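Local coordinates for uncharacterized protein MJ1460 (Methanocaldococcus jannaschii DSM 2661, PDB 2OSO) that is of unknown function but belongs to the vinyl-4-reductase (V4R) family and binds a zinc ion, at residues K99-N104 with K150-V155; Y135-E140 with E154-D159. The protein carries 3 engineered substitutions. All blocks are in the same frame, centred on the assembly; numbering follows the deposited sequence.

Contact 1 of 2, residues K99-N104 with K150-V155; sequences KIKLSN and KCVFEV. With ZN (zinc ion), chain B.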
ATOM      1  N   LYS A  99       6.071  -3.276  27.273  1.00 28.00           N
ATOM      2  CA  LYS A  99       5.724  -4.307  26.328  1.00 29.51           C
ATOM      3  C   LYS A  99       4.327  -4.039  25.886  1.00 29.14           C
ATOM      4  O   LYS A  99       3.479  -3.691  26.695  1.00 29.58           O
ATOM      5  CB  LYS A  99       5.811  -5.703  26.944  1.00 29.38           C
ATOM      6  CG  LYS A  99       7.249  -6.140  27.206  1.00 32.19           C
ATOM      7  CD  LYS A  99       7.351  -7.637  27.251  1.00 33.98           C
ATOM      8  CE  LYS A  99       8.563  -8.133  28.046  1.00 36.57           C
ATOM      9  NZ  LYS A  99       9.838  -7.972  27.314  1.00 38.46           N
ATOM     10  N   ILE A 100       4.104  -4.191  24.593  1.00 29.11           N
ATOM     11  CA  ILE A 100       2.777  -4.112  24.015  1.00 31.07           C
ATOM     12  C   ILE A 100       2.587  -5.284  23.046  1.00 29.09           C
ATOM     13  O   ILE A 100       3.541  -5.832  22.500  1.00 28.43           O
ATOM     14  CB  ILE A 100       2.527  -2.725  23.332  1.00 32.61           C
ATOM     15  CG1 ILE A 100       3.371  -2.504  22.119  1.00 33.64           C
ATOM     16  CG2 ILE A 100       2.882  -1.592  24.261  1.00 33.32           C
ATOM     17  CD1 ILE A 100       3.335  -0.974  21.691  1.00 34.45           C
ATOM     18  N   LYS A 101       1.343  -5.685  22.849  1.00 27.80           N
ATOM     19  CA  LYS A 101       1.077  -6.865  22.054  1.00 26.53           C
ATOM     20  C   LYS A 101       0.127  -6.527  20.915  1.00 26.41           C
ATOM     21  O   LYS A 101      -0.698  -5.617  21.008  1.00 24.50           O
ATOM     22  CB  LYS A 101       0.521  -7.985  22.917  1.00 25.33           C
ATOM     23  CG  LYS A 101       1.397  -8.414  24.152  1.00 25.53           C
ATOM     24  CD  LYS A 101       0.999  -9.860  24.590  1.00 25.65           C
ATOM     25  CE  LYS A 101       1.578 -10.346  25.957  1.00 24.15           C
ATOM     26  NZ  LYS A 101       0.947 -11.663  26.433  1.00 22.49           N
ATOM     27  N   LEU A 102       0.248  -7.274  19.834  1.00 27.81           N
ATOM     28  CA  LEU A 102      -0.730  -7.241  18.768  1.00 28.11           C
ATOM     29  C   LEU A 102      -1.410  -8.625  18.466  1.00 27.36           C
ATOM     30  O   LEU A 102      -0.762  -9.680  18.283  1.00 27.63           O
ATOM     31  CB  LEU A 102      -0.106  -6.586  17.535  1.00 28.23           C
ATOM     32  CG  LEU A 102      -0.992  -6.356  16.307  1.00 26.91           C
ATOM     33  CD1 LEU A 102      -2.046  -5.239  16.468  1.00 28.31           C
ATOM     34  CD2 LEU A 102      -0.039  -6.059  15.130  1.00 28.84           C
ATOM     35  N   SER A 103      -2.740  -8.615  18.536  1.00 28.99           N
ATOM     36  CA  SER A 103      -3.592  -9.768  18.190  1.00 29.74           C
ATOM     37  C   SER A 103      -4.182  -9.601  16.786  1.00 29.30           C
ATOM     38  O   SER A 103      -4.548  -8.500  16.404  1.00 29.09           O
ATOM     39  CB  SER A 103      -4.784  -9.856  19.144  1.00 32.02           C
ATOM     40  OG  SER A 103      -4.473 -10.697  20.221  1.00 36.96           O
ATOM     41  N   ASN A 104      -4.333 -10.708  16.063  1.00 29.82           N
ATOM     42  CA  ASN A 104      -4.899 -10.716  14.677  1.00 28.64           C
ATOM     43  C   ASN A 104      -4.181  -9.763  13.690  1.00 27.44           C
ATOM     44  O   ASN A 104      -4.832  -8.934  13.011  1.00 25.29           O
ATOM     45  CB  ASN A 104      -6.420 -10.446  14.747  1.00 30.16           C
ATOM     46  CG  ASN A 104      -7.174 -10.881  13.491  1.00 32.84           C
ATOM     47  OD1 ASN A 104      -6.794 -11.831  12.801  1.00 34.64           O
ATOM     48  ND2 ASN A 104      -8.243 -10.164  13.181  1.00 33.77           N
ATOM     49  N   LYS A 150       0.165 -14.130  19.652  1.00 29.58           N
ATOM     50  CA  LYS A 150       0.125 -12.690  19.559  1.00 27.83           C
ATOM     51  C   LYS A 150       1.543 -12.258  19.223  1.00 28.10           C
ATOM     52  O   LYS A 150       2.494 -12.967  19.563  1.00 28.97           O
ATOM     53  CB  LYS A 150      -0.288 -12.080  20.911  1.00 28.42           C
ATOM     54  CG  LYS A 150      -1.649 -12.535  21.439  1.00 28.12           C
ATOM     55  CD  LYS A 150      -2.042 -11.726  22.631  1.00 28.12           C
ATOM     56  CE  LYS A 150      -3.308 -12.213  23.264  1.00 27.65           C
ATOM     57  NZ  LYS A 150      -3.399 -11.547  24.575  1.00 27.38           N
ATOM     58  N   CYS A 151       1.696 -11.117  18.549  1.00 26.30           N
ATOM     59  CA  CYS A 151       3.019 -10.489  18.415  1.00 26.52           C
ATOM     60  C   CYS A 151       3.292  -9.655  19.665  1.00 26.74           C
ATOM     61  O   CYS A 151       2.352  -9.074  20.237  1.00 29.18           O
ATOM     62  CB  CYS A 151       3.111  -9.627  17.177  1.00 24.01           C
ATOM     63  SG  CYS A 151       2.664 -10.406  15.532  1.00 23.76           S
ATOM     64  N   VAL A 152       4.563  -9.572  20.049  1.00 25.87           N
ATOM     65  CA  VAL A 152       5.008  -8.833  21.216  1.00 25.50           C
ATOM     66  C   VAL A 152       6.145  -7.886  20.847  1.00 26.51           C
ATOM     67  O   VAL A 152       7.155  -8.276  20.260  1.00 23.21           O
ATOM     68  CB  VAL A 152       5.450  -9.754  22.344  1.00 26.27           C
ATOM     69  CG1 VAL A 152       5.922  -8.924  23.555  1.00 27.15           C
ATOM     70  CG2 VAL A 152       4.340 -10.725  22.734  1.00 23.44           C
ATOM     71  N   PHE A 153       5.949  -6.634  21.243  1.00 26.07           N
ATOM     72  CA  PHE A 153       6.888  -5.548  20.983  1.00 25.31           C
ATOM     73  C   PHE A 153       7.430  -4.976  22.300  1.00 26.15           C
ATOM     74  O   PHE A 153       6.663  -4.624  23.206  1.00 27.91           O
ATOM     75  CB  PHE A 153       6.203  -4.448  20.184  1.00 23.57           C
ATOM     76  CG  PHE A 153       5.574  -4.917  18.861  1.00 22.71           C
ATOM     77  CD1 PHE A 153       4.266  -5.422  18.835  1.00 24.01           C
ATOM     78  CD2 PHE A 153       6.265  -4.808  17.667  1.00 23.66           C
ATOM     79  CE1 PHE A 153       3.660  -5.825  17.618  1.00 24.95           C
ATOM     80  CE2 PHE A 153       5.671  -5.244  16.430  1.00 22.53           C
ATOM     81  CZ  PHE A 153       4.357  -5.705  16.413  1.00 22.51           C
ATOM     82  N   GLU A 154       8.752  -4.852  22.350  1.00 26.74           N
ATOM     83  CA  GLU A 154       9.502  -4.193  23.420  1.00 28.43           C
ATOM     84  C   GLU A 154       9.655  -2.687  23.079  1.00 28.94           C
ATOM     85  O   GLU A 154      10.152  -2.354  21.973  1.00 28.01           O
ATOM     86  CB  GLU A 154      10.886  -4.826  23.414  1.00 32.68           C
ATOM     87  CG  GLU A 154      11.579  -5.034  24.673  1.00 37.18           C
ATOM     88  CD  GLU A 154      12.613  -6.165  24.489  1.00 40.12           C
ATOM     89  OE1 GLU A 154      13.381  -6.093  23.472  1.00 44.71           O
ATOM     90  OE2 GLU A 154      12.603  -7.146  25.271  1.00 43.02           O
ATOM     91  N   VAL A 155       9.206  -1.800  23.986  1.00 27.01           N
ATOM     92  CA  VAL A 155       9.246  -0.334  23.770  1.00 26.69           C
ATOM     93  C   VAL A 155      10.267   0.298  24.696  1.00 26.53           C
ATOM     94  O   VAL A 155      10.134   0.205  25.923  1.00 26.92           O
ATOM     95  CB  VAL A 155       7.868   0.369  24.026  1.00 25.48           C
ATOM     96  CG1 VAL A 155       7.958   1.912  23.730  1.00 25.54           C
ATOM     97  CG2 VAL A 155       6.770  -0.270  23.209  1.00 25.55           C
TER
HETATM   98 ZN    ZN B 163       4.583 -10.113  14.315  1.00 23.35          ZN
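Strands 99-103 and 151-155 run antiparallel, their axes 4.7 Å apart at closest approach and 155° between directions. Ile100 and Phe153 exchange both backbone bonds, the one from Phe153 N to Ile100 O being 2.8 Å and nearly straight at 171°; Leu102 and Cys151 form the next hydrogen-bonded pair. On the face carrying these four residues, Ile100 CG1 rests against Phe153 CB and Ile100 CD1 reaches Val155 CG2 at 3.8 Å, while Leu102 CB abuts the edge of the Phe153 ring at CE1, 3.8 Å away. Helix 118-132 covers this face through Leu124, Ile120 and Leu128. Cys151 SG, set anti to its carbonyl carbon (chi1 -54°), binds zinc at 2.3 Å together with His117, Glu140 and Cys143. On the other face charged and apolar groups mix: the Lys101 chain lies alongside Val152, CD to CG2 3.9 Å, and Lys99 NZ makes a long salt bridge to Glu154 OE2 at 3.5 Å. Lys150 runs its extended chain past Ser103 OG to a salt bridge with Glu85; an alanine here would probably cost Glu85 this bridge and strip Ser103 OG of the methylenes packed on it. The chemistry thus divides by face, apolar and metal-binding toward the helix, lysine, glutamate and Val152 on the reverse.

Contact 2 of 2, residues Y135-E140 with E154-D159; sequences YFVVNE and EVKEVD. Engineered in segment 135-140: Tyr135 (natural residue Lys). With ZN (zinc ion), chain B.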
ATOM      1  N   TYR A 135      11.691  10.121  22.105  1.00 26.06           N
ATOM      2  CA  TYR A 135      12.122   9.216  21.034  1.00 26.73           C
ATOM      3  C   TYR A 135      11.964   7.824  21.576  1.00 26.42           C
ATOM      4  O   TYR A 135      12.397   7.555  22.703  1.00 28.77           O
ATOM      5  CB  TYR A 135      13.604   9.368  20.675  1.00 26.81           C
ATOM      6  CG  TYR A 135      13.981  10.706  20.106  1.00 27.18           C
ATOM      7  CD1 TYR A 135      13.298  11.243  19.004  1.00 26.90           C
ATOM      8  CD2 TYR A 135      15.048  11.420  20.632  1.00 27.00           C
ATOM      9  CE1 TYR A 135      13.649  12.482  18.464  1.00 26.42           C
ATOM     10  CE2 TYR A 135      15.405  12.677  20.097  1.00 26.63           C
ATOM     11  CZ  TYR A 135      14.707  13.183  19.003  1.00 26.11           C
ATOM     12  OH  TYR A 135      15.074  14.412  18.457  1.00 27.64           O
ATOM     13  N   PHE A 136      11.354   6.938  20.788  1.00 25.97           N
ATOM     14  CA  PHE A 136      11.205   5.522  21.141  1.00 24.82           C
ATOM     15  C   PHE A 136      11.866   4.611  20.128  1.00 26.07           C
ATOM     16  O   PHE A 136      11.852   4.897  18.909  1.00 26.45           O
ATOM     17  CB  PHE A 136       9.735   5.128  21.253  1.00 25.14           C
ATOM     18  CG  PHE A 136       9.021   5.736  22.441  1.00 25.65           C
ATOM     19  CD1 PHE A 136       9.013   5.100  23.673  1.00 25.96           C
ATOM     20  CD2 PHE A 136       8.390   6.980  22.328  1.00 26.24           C
ATOM     21  CE1 PHE A 136       8.369   5.663  24.764  1.00 25.56           C
ATOM     22  CE2 PHE A 136       7.731   7.560  23.434  1.00 25.70           C
ATOM     23  CZ  PHE A 136       7.723   6.896  24.638  1.00 25.97           C
ATOM     24  N   VAL A 137      12.438   3.500  20.618  1.00 24.91           N
ATOM     25  CA  VAL A 137      12.781   2.374  19.753  1.00 25.60           C
ATOM     26  C   VAL A 137      11.918   1.151  20.095  1.00 24.94           C
ATOM     27  O   VAL A 137      11.807   0.775  21.240  1.00 24.58           O
ATOM     28  CB  VAL A 137      14.260   1.975  19.874  1.00 26.81           C
ATOM     29  CG1 VAL A 137      14.516   0.704  19.143  1.00 26.62           C
ATOM     30  CG2 VAL A 137      15.167   3.128  19.327  1.00 28.44           C
ATOM     31  N   VAL A 138      11.308   0.551  19.076  1.00 25.07           N
ATOM     32  CA  VAL A 138      10.365  -0.568  19.248  1.00 26.70           C
ATOM     33  C   VAL A 138      10.915  -1.772  18.500  1.00 25.72           C
ATOM     34  O   VAL A 138      11.235  -1.703  17.295  1.00 23.94           O
ATOM     35  CB  VAL A 138       8.943  -0.174  18.765  1.00 26.29           C
ATOM     36  CG1 VAL A 138       7.886  -1.351  18.931  1.00 27.19           C
ATOM     37  CG2 VAL A 138       8.482   1.094  19.504  1.00 27.24           C
ATOM     38  N   ASN A 139      11.072  -2.872  19.228  1.00 26.19           N
ATOM     39  CA  ASN A 139      11.666  -4.061  18.705  1.00 27.18           C
ATOM     40  C   ASN A 139      10.725  -5.260  18.933  1.00 26.50           C
ATOM     41  O   ASN A 139      10.313  -5.523  20.035  1.00 25.50           O
ATOM     42  CB  ASN A 139      13.020  -4.268  19.373  1.00 29.05           C
ATOM     43  CG  ASN A 139      13.719  -5.531  18.911  1.00 31.46           C
ATOM     44  OD1 ASN A 139      13.791  -5.828  17.701  1.00 33.67           O
ATOM     45  ND2 ASN A 139      14.288  -6.263  19.859  1.00 31.97           N
ATOM     46  N   GLU A 140      10.385  -5.966  17.867  1.00 24.12           N
ATOM     47  CA  GLU A 140       9.426  -7.040  17.954  1.00 23.80           C
ATOM     48  C   GLU A 140      10.247  -8.243  18.383  1.00 24.03           C
ATOM     49  O   GLU A 140      11.220  -8.591  17.721  1.00 21.87           O
ATOM     50  CB  GLU A 140       8.687  -7.294  16.608  1.00 23.88           C
ATOM     51  CG  GLU A 140       7.571  -8.343  16.733  1.00 23.91           C
ATOM     52  CD  GLU A 140       6.841  -8.599  15.431  1.00 22.72           C
ATOM     53  OE1 GLU A 140       7.405  -8.291  14.366  1.00 23.77           O
ATOM     54  OE2 GLU A 140       5.711  -9.138  15.466  1.00 24.65           O
ATOM     55  N   GLU A 154       8.752  -4.852  22.350  1.00 26.74           N
ATOM     56  CA  GLU A 154       9.502  -4.193  23.420  1.00 28.43           C
ATOM     57  C   GLU A 154       9.655  -2.687  23.079  1.00 28.94           C
ATOM     58  O   GLU A 154      10.152  -2.354  21.973  1.00 28.01           O
ATOM     59  CB  GLU A 154      10.886  -4.826  23.414  1.00 32.68           C
ATOM     60  CG  GLU A 154      11.579  -5.034  24.673  1.00 37.18           C
ATOM     61  CD  GLU A 154      12.613  -6.165  24.489  1.00 40.12           C
ATOM     62  OE1 GLU A 154      13.381  -6.093  23.472  1.00 44.71           O
ATOM     63  OE2 GLU A 154      12.603  -7.146  25.271  1.00 43.02           O
ATOM     64  N   VAL A 155       9.206  -1.800  23.986  1.00 27.01           N
ATOM     65  CA  VAL A 155       9.246  -0.334  23.770  1.00 26.69           C
ATOM     66  C   VAL A 155      10.267   0.298  24.696  1.00 26.53           C
ATOM     67  O   VAL A 155      10.134   0.205  25.923  1.00 26.92           O
ATOM     68  CB  VAL A 155       7.868   0.369  24.026  1.00 25.48           C
ATOM     69  CG1 VAL A 155       7.958   1.912  23.730  1.00 25.54           C
ATOM     70  CG2 VAL A 155       6.770  -0.270  23.209  1.00 25.55           C
ATOM     71  N   LYS A 156      11.245   0.984  24.108  1.00 28.05           N
ATOM     72  CA  LYS A 156      12.357   1.586  24.816  1.00 28.87           C
ATOM     73  C   LYS A 156      12.416   3.066  24.537  1.00 26.53           C
ATOM     74  O   LYS A 156      12.279   3.519  23.403  1.00 23.36           O
ATOM     75  CB  LYS A 156      13.671   1.003  24.356  1.00 30.85           C
ATOM     76  CG  LYS A 156      13.960  -0.392  24.890  1.00 34.10           C
ATOM     77  CD  LYS A 156      15.179  -1.004  24.192  1.00 35.24           C
ATOM     78  CE  LYS A 156      14.917  -1.285  22.699  1.00 37.89           C
ATOM     79  NZ  LYS A 156      13.571  -1.917  22.361  1.00 39.44           N
ATOM     80  N   GLU A 157      12.651   3.825  25.589  1.00 25.18           N
ATOM     81  CA  GLU A 157      12.760   5.259  25.493  1.00 26.20           C
ATOM     82  C   GLU A 157      14.244   5.521  25.263  1.00 27.60           C
ATOM     83  O   GLU A 157      15.096   4.906  25.930  1.00 28.99           O
ATOM     84  CB  GLU A 157      12.275   5.834  26.823  1.00 26.78           C
ATOM     85  CG  GLU A 157      11.835   7.222  26.803  1.00 26.27           C
ATOM     86  CD  GLU A 157      11.658   7.787  28.207  1.00 26.94           C
ATOM     87  OE1 GLU A 157      10.769   7.304  28.946  1.00 26.04           O
ATOM     88  OE2 GLU A 157      12.386   8.743  28.538  1.00 26.55           O
ATOM     89  N   VAL A 158      14.580   6.421  24.349  1.00 29.11           N
ATOM     90  CA  VAL A 158      15.960   6.662  23.998  1.00 31.48           C
ATOM     91  C   VAL A 158      16.250   8.158  23.848  1.00 34.46           C
ATOM     92  O   VAL A 158      15.355   8.938  23.511  1.00 33.54           O
ATOM     93  CB  VAL A 158      16.314   5.911  22.665  1.00 31.98           C
ATOM     94  CG1 VAL A 158      16.190   4.379  22.850  1.00 31.58           C
ATOM     95  CG2 VAL A 158      15.436   6.378  21.500  1.00 31.60           C
ATOM     96  N   ASP A 159      17.504   8.557  24.084  1.00 38.78           N
ATOM     97  CA  ASP A 159      17.986   9.904  23.673  1.00 42.59           C
ATOM     98  C   ASP A 159      19.112   9.823  22.640  1.00 43.70           C
ATOM     99  O   ASP A 159      18.900  10.089  21.448  1.00 45.19           O
ATOM    100  CB  ASP A 159      18.430  10.757  24.872  1.00 44.24           C
ATOM    101  CG  ASP A 159      18.713   9.935  26.108  1.00 45.93           C
ATOM    102  OD1 ASP A 159      17.738   9.529  26.793  1.00 47.89           O
ATOM    103  OD2 ASP A 159      19.906   9.702  26.400  1.00 47.47           O
TER
HETATM  104 ZN    ZN B 163       4.583 -10.113  14.315  1.00 23.35          ZN
HETATM  105  O   HOH W   1      13.484  10.834  24.428  1.00 34.07           O
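Glu154 faces Asn139 in a hydrogen-bonded antiparallel pair, Glu154 N to Asn139 O and Asn139 N to Glu154 O both 2.9 Å. Their side chains run alongside each other with the amide turned 40° from the carboxylate, and no hydrogen bond joins them. Val155 turns to the opposite face, where its CG1 meets Phe136 CD1 at 3.4 Å; Phe136 CG stands anti to the carbonyl carbon (chi1 -69°), which brings Phe136 CD1 against the valine methyl, the two side chains meeting at a slant, and Leu128 of helix 118-132 touches both. Lys156 pairs with Val137 through two backbone bonds. Its chain, bent at chi3 and chi4, folds back over the neighbouring strand, so that Lys156 NZ adds a weak bond to Val137 O at 3.4 Å. Glu157 sits across from Phe136, its CG 4.3 Å from Phe136 CE1. Val158 N bonds to Tyr135 O at 3.0 Å, and a water accepts from Tyr135 N and donates to Val158 O. Val158 CG2 packs on CB of the engineered Tyr135, and Val158 CG1 on Val137 CG2 at 3.9 Å. Strands 135-142 and 151-158 form a beta hairpin in the V4R domain; near its loop end Glu140 OE2 binds zinc at 1.9 Å, completing a site with His117, Cys143 and Cys151.

How the contacts relate
Both contacts use strand 151-158, which lies between strand 98-103 in contact 1 and strand 135-142 in contact 2, and they share Glu154 and Val155. Contact 1 joins strands distant in sequence and has more buried residues, whereas contact 2 closes a hairpin and is exposed at both Tyr135 and Asn139. In both, one face packs apolar groups against helix 118-132; the other differs, with lysines and a salt bridge in contact 1, but valines, Asn139 and a folded-back Lys156 in contact 2. Phe153 touches Val138 and Glu140, linking the two. Each contact supplies one zinc ligand, a thiolate from 150-155 and a carboxylate from 135-140, so the metal ties neighbouring strands together.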